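Local structure of coiled-coil quantitatively-enriched protein 1 (Schizosaccharomyces pombe, 7CUJ) at residues F106-E109 with L110-L114; S127-F130 with L131-T134; N133-T136 with Q137-K140. The protein links telomeres to the meiotic centrosome as a molecular adaptor and is required for telomere clustering, telomere length regulation and chromosome segregation. All blocks are in the same frame, centred on the assembly; numbering follows the deposited sequence.

Interaction 1. Residues F106-E109 with L110-L114; sequences FLQE and LFKNL
The side chains of E109 and K112 run side by side in the same direction, the bent acid lying along the extended lysine. OE1 of E109 rests 3.4 Å from CD of K112, a contact with the lysine's methylene chain, while OE2 makes a long salt bridge of 3.8 Å to K112 NZ. Q108, four residues before K112, also points the same way as the lysine, and its OE1 comes within 3.7 Å of that NZ. E109 has a second, weak ionic partner in R283.

F106 to K112 lie in the later turns of helix 102-112, which touches helix 275-294 (E109 on A286) and helix 129-141 (L107 on L135) in the α/β domain, with its parallel sheet, of this piece of the longer protein. N113 turns back on E109: with CG beside its own backbone N (chi1 -74°), ND2 reaches E109 O at 3.1 Å. The backbone N of N113 bonds to the same oxygen at 3.2 Å, from the opposite face of the carbonyl plane, so two donors of one residue hold this acceptor.

On the apolar side, CD2 of L110 approaches the F106 ring obliquely, 4.3 Å from CE2. The F111 ring turns its edge to the backbone instead, L107 O lying near its plane, 3.1 Å from CD2 of F111, while the ring itself meets F122 almost at right angles.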
ATOM      1  N   PHE A 106       1.362 -35.731   6.163  1.00 42.01           N
ATOM      2  CA  PHE A 106       0.813 -36.633   5.164  1.00 40.67           C
ATOM      3  C   PHE A 106       1.859 -37.674   4.770  1.00 42.08           C
ATOM      4  O   PHE A 106       1.568 -38.868   4.768  1.00 43.17           O
ATOM      5  CB  PHE A 106       0.298 -35.874   3.938  1.00 37.07           C
ATOM      6  CG  PHE A 106      -0.069 -36.764   2.778  1.00 36.92           C
ATOM      7  CD1 PHE A 106      -1.309 -37.386   2.724  1.00 37.96           C
ATOM      8  CD2 PHE A 106       0.837 -37.007   1.754  1.00 36.60           C
ATOM      9  CE1 PHE A 106      -1.642 -38.220   1.665  1.00 38.05           C
ATOM     10  CE2 PHE A 106       0.505 -37.842   0.697  1.00 36.94           C
ATOM     11  CZ  PHE A 106      -0.733 -38.449   0.655  1.00 37.52           C
ATOM     12  N   LEU A 107       3.069 -37.204   4.445  1.00 41.47           N
ATOM     13  CA  LEU A 107       4.133 -38.064   3.952  1.00 44.10           C
ATOM     14  C   LEU A 107       4.547 -39.068   5.025  1.00 47.69           C
ATOM     15  O   LEU A 107       4.851 -40.216   4.710  1.00 49.28           O
ATOM     16  CB  LEU A 107       5.312 -37.199   3.493  1.00 41.69           C
ATOM     17  CG  LEU A 107       5.107 -36.455   2.172  1.00 39.27           C
ATOM     18  CD1 LEU A 107       6.220 -35.447   1.941  1.00 38.50           C
ATOM     19  CD2 LEU A 107       5.014 -37.421   1.000  1.00 38.33           C
ATOM     20  N   GLN A 108       4.537 -38.628   6.289  1.00 51.12           N
ATOM     21  CA  GLN A 108       4.881 -39.477   7.419  1.00 55.62           C
ATOM     22  C   GLN A 108       3.863 -40.608   7.540  1.00 58.27           C
ATOM     23  O   GLN A 108       4.240 -41.775   7.619  1.00 61.54           O
ATOM     24  CB  GLN A 108       4.909 -38.656   8.710  1.00 57.43           C
ATOM     25  CG  GLN A 108       5.445 -39.417   9.916  1.00 62.63           C
ATOM     26  CD  GLN A 108       4.877 -38.891  11.211  1.00 66.26           C
ATOM     27  OE1 GLN A 108       3.721 -39.132  11.551  1.00 68.36           O
ATOM     28  NE2 GLN A 108       5.698 -38.168  11.954  1.00 69.39           N
ATOM     29  N   GLU A 109       2.576 -40.239   7.549  1.00 59.24           N
ATOM     30  CA  GLU A 109       1.487 -41.164   7.822  1.00 62.53           C
ATOM     31  C   GLU A 109       1.264 -42.095   6.632  1.00 61.39           C
ATOM     32  O   GLU A 109       0.713 -43.181   6.801  1.00 66.00           O
ATOM     33  CB  GLU A 109       0.202 -40.413   8.179  1.00 64.06           C
ATOM     34  CG  GLU A 109       0.279 -39.640   9.486  1.00 68.40           C
ATOM     35  CD  GLU A 109       0.372 -40.460  10.764  1.00 74.43           C
ATOM     36  OE1 GLU A 109      -0.012 -41.651  10.745  1.00 77.17           O
ATOM     37  OE2 GLU A 109       0.823 -39.898  11.783  1.00 78.36           O
ATOM     38  N   LEU A 110       1.693 -41.662   5.438  1.00 55.91           N
ATOM     39  CA  LEU A 110       1.564 -42.481   4.243  1.00 54.32           C
ATOM     40  C   LEU A 110       2.437 -43.726   4.378  1.00 57.45           C
ATOM     41  O   LEU A 110       1.946 -44.840   4.219  1.00 58.21           O
ATOM     42  CB  LEU A 110       1.941 -41.667   3.000  1.00 49.85           C
ATOM     43  CG  LEU A 110       1.792 -42.395   1.662  1.00 49.70           C
ATOM     44  CD1 LEU A 110       0.328 -42.650   1.331  1.00 48.21           C
ATOM     45  CD2 LEU A 110       2.465 -41.618   0.541  1.00 46.92           C
ATOM     46  N   PHE A 111       3.724 -43.520   4.686  1.00 58.46           N
ATOM     47  CA  PHE A 111       4.691 -44.604   4.775  1.00 62.62           C
ATOM     48  C   PHE A 111       4.452 -45.439   6.032  1.00 66.81           C
ATOM     49  O   PHE A 111       4.756 -46.630   6.049  1.00 68.36           O
ATOM     50  CB  PHE A 111       6.120 -44.066   4.678  1.00 62.96           C
ATOM     51  CG  PHE A 111       6.501 -43.569   3.307  1.00 61.02           C
ATOM     52  CD1 PHE A 111       6.755 -44.457   2.273  1.00 61.75           C
ATOM     53  CD2 PHE A 111       6.599 -42.210   3.046  1.00 59.69           C
ATOM     54  CE1 PHE A 111       7.099 -44.000   1.009  1.00 60.54           C
ATOM     55  CE2 PHE A 111       6.943 -41.752   1.781  1.00 59.04           C
ATOM     56  CZ  PHE A 111       7.193 -42.648   0.766  1.00 59.69           C
ATOM     57  N   LYS A 112       3.897 -44.798   7.068  1.00 70.27           N
ATOM     58  CA  LYS A 112       3.544 -45.442   8.323  1.00 74.95           C
ATOM     59  C   LYS A 112       2.518 -46.545   8.068  1.00 79.27           C
ATOM     60  O   LYS A 112       2.562 -47.595   8.706  1.00 82.34           O
ATOM     61  CB  LYS A 112       2.972 -44.400   9.289  1.00 75.93           C
ATOM     62  CG  LYS A 112       3.162 -44.684  10.773  1.00 80.12           C
ATOM     63  CD  LYS A 112       2.729 -43.519  11.637  1.00 80.62           C
ATOM     64  CE  LYS A 112       3.438 -43.465  12.974  1.00 83.24           C
ATOM     65  NZ  LYS A 112       3.297 -42.132  13.608  1.00 80.76           N
ATOM     66  N   ASN A 113       1.599 -46.289   7.127  1.00 78.82           N
ATOM     67  CA  ASN A 113       0.495 -47.186   6.823  1.00 79.81           C
ATOM     68  C   ASN A 113       0.766 -47.954   5.530  1.00 80.00           C
ATOM     69  O   ASN A 113      -0.069 -48.744   5.100  1.00 80.22           O
ATOM     70  CB  ASN A 113      -0.841 -46.441   6.742  1.00 78.94           C
ATOM     71  CG  ASN A 113      -1.378 -46.031   8.097  1.00 84.01           C
ATOM     72  OD1 ASN A 113      -1.688 -46.879   8.932  1.00 89.18           O
ATOM     73  ND2 ASN A 113      -1.499 -44.733   8.321  1.00 82.66           N
ATOM     74  N   LEU A 114       1.931 -47.717   4.914  1.00 79.47           N
ATOM     75  CA  LEU A 114       2.300 -48.422   3.695  1.00 83.64           C
ATOM     76  C   LEU A 114       3.153 -49.640   4.046  1.00 91.26           C
ATOM     77  O   LEU A 114       3.072 -50.663   3.368  1.00 94.64           O
ATOM     78  CB  LEU A 114       3.029 -47.467   2.743  1.00 77.51           C
ATOM     79  CG  LEU A 114       2.872 -47.757   1.249  1.00 76.68           C
ATOM     80  CD1 LEU A 114       1.409 -47.933   0.864  1.00 72.86           C
ATOM     81  CD2 LEU A 114       3.501 -46.645   0.424  1.00 74.84           C
TER

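Interaction 2. Residues S127-F130 with L131-T134; sequences SNQF and LANT
One face of the F130 ring carries the hydroxyl of T134, whose OG1 sits 3.3 Å above the plane, offset toward the rim near CE1 and CZ. CD2 of L131 comes to 4.1 Å from CD2 of F130. The amides of Q129 and N133 are inclined by 36° to each other. NE2 of Q129 gives a hydrogen bond of 2.8 Å to N133 OD1; the acceptor lies in the plane of the Q129 amide, whereas Q129 NE2 is tilted from the carbonyl plane of the N133 side chain. The bend of Q129 at chi2 (62°) brings its amide back over the next turn.

N128 is the N-cap of helix 129-141, just after strand 121-126. Its OD1 takes the N-H of L131 at 3.1 Å, in the carbonyl plane and on a lone pair, and its amide also rests against CG of L131.

F130 O accepts both T134 N in its carbonyl plane and T134 OG1 from above that plane, each at 2.9 Å. The threonine hydroxyl gives its proton to the backbone, so probably its oxygen, rather than its O-H, faces the ring, while the cap satisfies an N-H that the first turn cannot pair internally.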
ATOM      1  N   SER A 127      10.298 -27.689  -4.676  1.00 34.54           N
ATOM      2  CA  SER A 127      10.940 -26.547  -5.310  1.00 34.83           C
ATOM      3  C   SER A 127      11.674 -25.688  -4.281  1.00 34.79           C
ATOM      4  O   SER A 127      11.567 -24.464  -4.303  1.00 35.48           O
ATOM      5  CB  SER A 127       9.945 -25.738  -6.112  1.00 32.86           C
ATOM      6  OG  SER A 127       8.954 -25.181  -5.265  1.00 30.39           O
ATOM      7  N   ASN A 128      12.440 -26.344  -3.402  1.00 35.32           N
ATOM      8  CA  ASN A 128      13.161 -25.675  -2.330  1.00 34.53           C
ATOM      9  C   ASN A 128      14.242 -26.606  -1.786  1.00 36.19           C
ATOM     10  O   ASN A 128      13.944 -27.717  -1.352  1.00 35.10           O
ATOM     11  CB  ASN A 128      12.217 -25.225  -1.212  1.00 32.53           C
ATOM     12  CG  ASN A 128      12.892 -24.286  -0.237  1.00 33.78           C
ATOM     13  OD1 ASN A 128      13.439 -24.722   0.773  1.00 35.61           O
ATOM     14  ND2 ASN A 128      12.884 -23.000  -0.544  1.00 33.53           N
ATOM     15  N   GLN A 129      15.494 -26.130  -1.797  1.00 37.17           N
ATOM     16  CA  GLN A 129      16.639 -26.947  -1.423  1.00 38.91           C
ATOM     17  C   GLN A 129      16.595 -27.265   0.070  1.00 38.14           C
ATOM     18  O   GLN A 129      16.752 -28.417   0.458  1.00 39.09           O
ATOM     19  CB  GLN A 129      17.952 -26.271  -1.825  1.00 40.59           C
ATOM     20  CG  GLN A 129      19.190 -27.114  -1.541  1.00 43.90           C
ATOM     21  CD  GLN A 129      19.202 -28.415  -2.310  1.00 44.45           C
ATOM     22  OE1 GLN A 129      19.252 -28.430  -3.539  1.00 45.12           O
ATOM     23  NE2 GLN A 129      19.161 -29.522  -1.588  1.00 43.98           N
ATOM     24  N   PHE A 130      16.370 -26.235   0.893  1.00 37.57           N
ATOM     25  CA  PHE A 130      16.364 -26.394   2.338  1.00 38.63           C
ATOM     26  C   PHE A 130      15.343 -27.449   2.757  1.00 37.94           C
ATOM     27  O   PHE A 130      15.657 -28.330   3.554  1.00 40.00           O
ATOM     28  CB  PHE A 130      16.122 -25.057   3.046  1.00 38.17           C
ATOM     29  CG  PHE A 130      15.807 -25.206   4.513  1.00 38.63           C
ATOM     30  CD1 PHE A 130      16.789 -25.601   5.411  1.00 40.96           C
ATOM     31  CD2 PHE A 130      14.522 -24.995   4.990  1.00 36.57           C
ATOM     32  CE1 PHE A 130      16.496 -25.767   6.756  1.00 41.98           C
ATOM     33  CE2 PHE A 130      14.231 -25.158   6.338  1.00 37.55           C
ATOM     34  CZ  PHE A 130      15.218 -25.543   7.217  1.00 40.34           C
ATOM     35  N   LEU A 131      14.123 -27.343   2.216  1.00 35.81           N
ATOM     36  CA  LEU A 131      13.030 -28.223   2.599  1.00 35.57           C
ATOM     37  C   LEU A 131      13.303 -29.645   2.121  1.00 36.71           C
ATOM     38  O   LEU A 131      12.999 -30.599   2.830  1.00 36.40           O
ATOM     39  CB  LEU A 131      11.711 -27.685   2.037  1.00 33.07           C
ATOM     40  CG  LEU A 131      11.157 -26.448   2.743  1.00 32.27           C
ATOM     41  CD1 LEU A 131       9.912 -25.935   2.036  1.00 30.44           C
ATOM     42  CD2 LEU A 131      10.860 -26.745   4.206  1.00 32.45           C
ATOM     43  N   ALA A 132      13.882 -29.768   0.919  1.00 38.32           N
ATOM     44  CA  ALA A 132      14.311 -31.056   0.394  1.00 41.19           C
ATOM     45  C   ALA A 132      15.207 -31.760   1.412  1.00 44.31           C
ATOM     46  O   ALA A 132      14.996 -32.930   1.717  1.00 46.46           O
ATOM     47  CB  ALA A 132      15.019 -30.873  -0.926  1.00 41.02           C
ATOM     48  N   ASN A 133      16.188 -31.020   1.945  1.00 46.70           N
ATOM     49  CA  ASN A 133      17.159 -31.555   2.886  1.00 50.20           C
ATOM     50  C   ASN A 133      16.465 -31.938   4.191  1.00 51.79           C
ATOM     51  O   ASN A 133      16.718 -33.013   4.733  1.00 54.88           O
ATOM     52  CB  ASN A 133      18.298 -30.570   3.165  1.00 51.77           C
ATOM     53  CG  ASN A 133      19.053 -30.137   1.925  1.00 52.05           C
ATOM     54  OD1 ASN A 133      18.987 -30.791   0.885  1.00 50.54           O
ATOM     55  ND2 ASN A 133      19.780 -29.036   2.028  1.00 53.29           N
ATOM     56  N   THR A 134      15.600 -31.043   4.683  1.00 50.04           N
ATOM     57  CA  THR A 134      14.916 -31.225   5.953  1.00 51.97           C
ATOM     58  C   THR A 134      13.959 -32.414   5.866  1.00 50.94           C
ATOM     59  O   THR A 134      13.877 -33.205   6.802  1.00 54.09           O
ATOM     60  CB  THR A 134      14.217 -29.932   6.400  1.00 50.96           C
ATOM     61  OG1 THR A 134      15.175 -28.872   6.409  1.00 53.94           O
ATOM     62  CG2 THR A 134      13.571 -30.043   7.765  1.00 51.26           C
TER

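Interaction 3. Residues N133-T136 with Q137-K140; sequences NTLT and QWLK
L139 has CG beside its backbone N (chi1 -73°), which sets its branch point against L135, whereas L135 itself has chi1 of -142°, away from the usual staggered positions. The two side chains meet at an angle, with CD2 of L135 3.9 Å from CG of L139. The same methyl also reaches the W138 ring, at its edge and near its plane, 4.0 Å from CE3. The indole leads away from N133-T136 and meets the F104 ring with the planes about 30° apart.

This is the middle and C-terminal part of helix 129-141, which covers the parallel sheet of the α/β domain. L135 reaches I164 of strand 162-166 on one side and L107 of helix 102-112 on another, while L139 touches A146 and I144. With an alanine here, the contact of L135 CD2 with CG and CD1 of L139 is lost, which would probably open a gap beside that methyl, with only the W138 edge of the two partners remaining.

On the next flank T136 and K140 lie side by side, pointing the same way. CG2 of the threonine packs 3.9 Å from CE of the extended lysine, and K140 CG lies 3.3 Å from T136 O. The hydroxyl of T136 is engaged by A132 O one turn back, and K140 NZ has a long, weak ion pair with E147. Along the backbone L139 N bonds to L135 O at 2.9 Å.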
ATOM      1  N   ASN A 133      16.188 -31.020   1.945  1.00 46.70           N
ATOM      2  CA  ASN A 133      17.159 -31.555   2.886  1.00 50.20           C
ATOM      3  C   ASN A 133      16.465 -31.938   4.191  1.00 51.79           C
ATOM      4  O   ASN A 133      16.718 -33.013   4.733  1.00 54.88           O
ATOM      5  CB  ASN A 133      18.298 -30.570   3.165  1.00 51.77           C
ATOM      6  CG  ASN A 133      19.053 -30.137   1.925  1.00 52.05           C
ATOM      7  OD1 ASN A 133      18.987 -30.791   0.885  1.00 50.54           O
ATOM      8  ND2 ASN A 133      19.780 -29.036   2.028  1.00 53.29           N
ATOM      9  N   THR A 134      15.600 -31.043   4.683  1.00 50.04           N
ATOM     10  CA  THR A 134      14.916 -31.225   5.953  1.00 51.97           C
ATOM     11  C   THR A 134      13.959 -32.414   5.866  1.00 50.94           C
ATOM     12  O   THR A 134      13.877 -33.205   6.802  1.00 54.09           O
ATOM     13  CB  THR A 134      14.217 -29.932   6.400  1.00 50.96           C
ATOM     14  OG1 THR A 134      15.175 -28.872   6.409  1.00 53.94           O
ATOM     15  CG2 THR A 134      13.571 -30.043   7.765  1.00 51.26           C
ATOM     16  N   LEU A 135      13.251 -32.535   4.734  1.00 48.37           N
ATOM     17  CA  LEU A 135      12.281 -33.603   4.532  1.00 48.17           C
ATOM     18  C   LEU A 135      13.017 -34.940   4.506  1.00 49.38           C
ATOM     19  O   LEU A 135      12.643 -35.865   5.223  1.00 48.67           O
ATOM     20  CB  LEU A 135      11.535 -33.367   3.213  1.00 45.68           C
ATOM     21  CG  LEU A 135      10.039 -33.690   3.174  1.00 44.05           C
ATOM     22  CD1 LEU A 135       9.652 -34.233   1.807  1.00 42.12           C
ATOM     23  CD2 LEU A 135       9.625 -34.668   4.263  1.00 46.01           C
ATOM     24  N   THR A 136      14.073 -35.008   3.682  1.00 51.51           N
ATOM     25  CA  THR A 136      14.894 -36.195   3.500  1.00 55.39           C
ATOM     26  C   THR A 136      15.400 -36.701   4.850  1.00 60.20           C
ATOM     27  O   THR A 136      15.310 -37.891   5.141  1.00 60.61           O
ATOM     28  CB  THR A 136      16.065 -35.928   2.542  1.00 55.54           C
ATOM     29  OG1 THR A 136      15.557 -35.448   1.296  1.00 50.81           O
ATOM     30  CG2 THR A 136      16.924 -37.149   2.291  1.00 57.05           C
ATOM     31  N   GLN A 137      15.926 -35.780   5.665  1.00 64.03           N
ATOM     32  CA  GLN A 137      16.532 -36.130   6.939  1.00 70.71           C
ATOM     33  C   GLN A 137      15.455 -36.543   7.939  1.00 70.80           C
ATOM     34  O   GLN A 137      15.695 -37.390   8.796  1.00 74.62           O
ATOM     35  CB  GLN A 137      17.392 -34.980   7.473  1.00 74.12           C
ATOM     36  CG  GLN A 137      18.674 -34.747   6.682  1.00 81.38           C
ATOM     37  CD  GLN A 137      19.597 -35.943   6.647  1.00 89.41           C
ATOM     38  OE1 GLN A 137      19.708 -36.702   7.608  1.00 96.46           O
ATOM     39  NE2 GLN A 137      20.281 -36.115   5.527  1.00 94.68           N
ATOM     40  N   TRP A 138      14.267 -35.944   7.813  1.00 66.85           N
ATOM     41  CA  TRP A 138      13.193 -36.196   8.758  1.00 69.68           C
ATOM     42  C   TRP A 138      12.521 -37.543   8.488  1.00 71.11           C
ATOM     43  O   TRP A 138      12.049 -38.189   9.422  1.00 73.72           O
ATOM     44  CB  TRP A 138      12.187 -35.043   8.775  1.00 68.69           C
ATOM     45  CG  TRP A 138      11.050 -35.290   9.717  1.00 71.78           C
ATOM     46  CD1 TRP A 138      11.123 -35.420  11.074  1.00 76.72           C
ATOM     47  CD2 TRP A 138       9.668 -35.473   9.369  1.00 67.05           C
ATOM     48  NE1 TRP A 138       9.880 -35.657  11.596  1.00 76.79           N
ATOM     49  CE2 TRP A 138       8.968 -35.694  10.576  1.00 70.50           C
ATOM     50  CE3 TRP A 138       8.955 -35.468   8.164  1.00 59.03           C
ATOM     51  CZ2 TRP A 138       7.590 -35.906  10.606  1.00 66.31           C
ATOM     52  CZ3 TRP A 138       7.594 -35.675   8.196  1.00 58.36           C
ATOM     53  CH2 TRP A 138       6.923 -35.889   9.401  1.00 61.45           C
ATOM     54  N   LEU A 139      12.472 -37.953   7.215  1.00 68.57           N
ATOM     55  CA  LEU A 139      11.872 -39.229   6.851  1.00 69.17           C
ATOM     56  C   LEU A 139      12.774 -40.376   7.301  1.00 73.83           C
ATOM     57  O   LEU A 139      12.281 -41.400   7.769  1.00 76.57           O
ATOM     58  CB  LEU A 139      11.615 -39.282   5.340  1.00 64.36           C
ATOM     59  CG  LEU A 139      10.457 -38.427   4.823  1.00 60.81           C
ATOM     60  CD1 LEU A 139      10.381 -38.490   3.305  1.00 58.05           C
ATOM     61  CD2 LEU A 139       9.133 -38.854   5.440  1.00 59.30           C
ATOM     62  N   LYS A 140      14.094 -40.189   7.153  1.00 75.81           N
ATOM     63  CA  LYS A 140      15.086 -41.142   7.627  1.00 78.63           C
ATOM     64  C   LYS A 140      14.907 -41.346   9.130  1.00 81.76           C
ATOM     65  O   LYS A 140      14.944 -42.473   9.615  1.00 86.31           O
ATOM     66  CB  LYS A 140      16.502 -40.635   7.338  1.00 77.77           C
ATOM     67  CG  LYS A 140      16.949 -40.697   5.883  1.00 76.00           C
ATOM     68  CD  LYS A 140      18.295 -40.036   5.662  1.00 79.19           C
ATOM     69  CE  LYS A 140      18.732 -40.037   4.213  1.00 79.71           C
ATOM     70  NZ  LYS A 140      20.071 -39.429   4.033  1.00 85.57           N
TER

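In the fold
Interactions 2 and 3 are successive turns of helix 129-141, sharing N133 and T134, with centres about 9 Å apart. The first holds the capped N-terminal end, the second carries the helix on toward its C-terminal end. Interaction 1 belongs to helix 102-112, which precedes helix 129-141 in the chain; its centre lies about 14 Å from that of interaction 3, and the two touch directly: L107 CD1 meets L135 CD1 at 3.6 Å and Q108 NE2 packs on W138 CZ2 at 3.2 Å. Interactions 1 and 2 do not touch, their nearest atoms being about 8 Å apart. The later turns of helix 129-141 thus bridge helix 102-112 and the sheet.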